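Hydroxylase (Rhodococcus sp., PDB 2OR0) is a putative hydroxylase of the acyl-CoA dehydrogenase family that probably uses reduced flavin and molecular oxygen to insert one oxygen atom into its substrate. Local coordinates at residues Q341-A344 against A345-V349. Numbering follows the deposited sequence.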
loop_
_atom_site.group_PDB
_atom_site.type_symbol
_atom_site.label_atom_id
_atom_site.label_comp_id
_atom_site.label_asym_id
_atom_site.label_seq_id
_atom_site.Cartn_x
_atom_site.Cartn_y
_atom_site.Cartn_z
ATOM N N GLN A 341 -6.601 10.117 5.503
ATOM C CA GLN A 341 -6.239 8.846 4.941
ATOM C C GLN A 341 -6.494 7.708 5.949
ATOM O O GLN A 341 -7.044 6.646 5.592
ATOM C CB GLN A 341 -4.757 8.917 4.518
ATOM C CG GLN A 341 -4.099 7.578 4.169
ATOM C CD GLN A 341 -3.308 7.049 5.374
ATOM O OE1 GLN A 341 -2.522 7.787 5.975
ATOM N NE2 GLN A 341 -3.517 5.783 5.724
ATOM N N ILE A 342 -6.091 7.927 7.198
ATOM C CA ILE A 342 -6.325 6.951 8.247
ATOM C C ILE A 342 -7.843 6.746 8.415
ATOM O O ILE A 342 -8.309 5.620 8.394
ATOM C CB ILE A 342 -5.721 7.423 9.581
ATOM C CG1 ILE A 342 -4.203 7.331 9.562
ATOM C CG2 ILE A 342 -6.302 6.609 10.765
ATOM C CD1 ILE A 342 -3.545 8.235 10.608
ATOM N N ALA A 343 -8.590 7.839 8.599
ATOM C CA ALA A 343 -10.076 7.809 8.700
ATOM C C ALA A 343 -10.739 7.094 7.530
ATOM O O ALA A 343 -11.763 6.400 7.720
ATOM C CB ALA A 343 -10.622 9.229 8.808
ATOM N N ALA A 344 -10.188 7.272 6.325
ATOM C CA ALA A 344 -10.727 6.607 5.146
ATOM C C ALA A 344 -10.646 5.066 5.258
ATOM O O ALA A 344 -11.599 4.375 4.895
ATOM C CB ALA A 344 -10.026 7.072 3.875
ATOM N N ALA A 345 -9.506 4.537 5.723
ATOM C CA ALA A 345 -9.385 3.081 5.938
ATOM C C ALA A 345 -10.424 2.581 6.961
ATOM O O ALA A 345 -11.130 1.605 6.707
ATOM C CB ALA A 345 -7.962 2.697 6.383
ATOM N N TRP A 346 -10.528 3.268 8.090
ATOM C CA TRP A 346 -11.397 2.834 9.159
ATOM C C TRP A 346 -12.896 2.854 8.755
ATOM O O TRP A 346 -13.642 1.913 9.057
ATOM C CB TRP A 346 -11.179 3.684 10.413
ATOM C CG TRP A 346 -9.922 3.269 11.201
ATOM C CD1 TRP A 346 -8.588 3.520 10.863
ATOM C CD2 TRP A 346 -9.886 2.530 12.436
ATOM N NE1 TRP A 346 -7.749 3.006 11.851
ATOM C CE2 TRP A 346 -8.517 2.380 12.804
ATOM C CE3 TRP A 346 -10.879 1.999 13.278
ATOM C CZ2 TRP A 346 -8.126 1.723 13.972
ATOM C CZ3 TRP A 346 -10.482 1.327 14.453
ATOM C CH2 TRP A 346 -9.117 1.203 14.779
ATOM N N ARG A 347 -13.301 3.936 8.085
ATOM C CA ARG A 347 -14.673 4.128 7.614
ATOM C C ARG A 347 -15.095 2.975 6.700
ATOM O O ARG A 347 -16.176 2.428 6.847
ATOM C CB ARG A 347 -14.809 5.497 6.888
ATOM C CG ARG A 347 -16.274 5.931 6.594
ATOM C CD ARG A 347 -16.321 7.305 5.878
ATOM N NE ARG A 347 -15.563 8.328 6.617
ATOM C CZ ARG A 347 -14.390 8.842 6.239
ATOM N NH1 ARG A 347 -13.809 8.474 5.102
ATOM N NH2 ARG A 347 -13.802 9.736 6.998
ATOM N N ALA A 348 -14.219 2.620 5.776
ATOM C CA ALA A 348 -14.486 1.614 4.759
ATOM C C ALA A 348 -14.556 0.236 5.400
ATOM O O ALA A 348 -15.474 -0.542 5.126
ATOM C CB ALA A 348 -13.403 1.664 3.712
ATOM N N VAL A 349 -13.624 -0.057 6.303
ATOM C CA VAL A 349 -13.679 -1.350 6.999
ATOM C C VAL A 349 -14.930 -1.511 7.870
ATOM O O VAL A 349 -15.580 -2.565 7.818
ATOM C CB VAL A 349 -12.389 -1.679 7.778
ATOM C CG1 VAL A 349 -12.547 -3.026 8.491
ATOM C CG2 VAL A 349 -11.194 -1.721 6.806
#
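Arg-347 N donates a hydrogen bond to Ala-343 O, 2.9 Å away, one of four successive i to i+4 bonds that carry helix 331-356 from 341-344 into 345-349; the longest runs from Ala-348 N to Ala-344 O, 3.3 Å. One turn apart, Ile-342 and Trp-346 lie side by side and point the same way. With CG2 anti to the backbone N, the isoleucine brings that methyl to 3.8 Å from Trp-346 CD1, while Ile-342 O lies in the indole plane at its edge, 3.3 Å from CD1. An indole suits both neighbours: its carbon rim meets the methyl, and Trp-346 NE1 hydrogen-bonds to the backbone carbonyl of His-386. The helix belongs to the C-terminal helical domain of the acyl-CoA dehydrogenase family, where small Ala-345 and Ala-348 let helix 250-277 come close. On another side Arg-347, its long chain bent at chi3 (-53°), folds back along the helix, with Ala-343 O over one guanidinium face and NH2 3.7 Å from Ala-343 CB. Ser-308 OG of helix 292-324 hydrogen-bonds with Arg-347 NH1 and with Ala-344 O, which already accepts from Ala-348 N. A leucine in place of Arg-347 would probably leave Ser-308 without its guanidinium partner and weaken that tie.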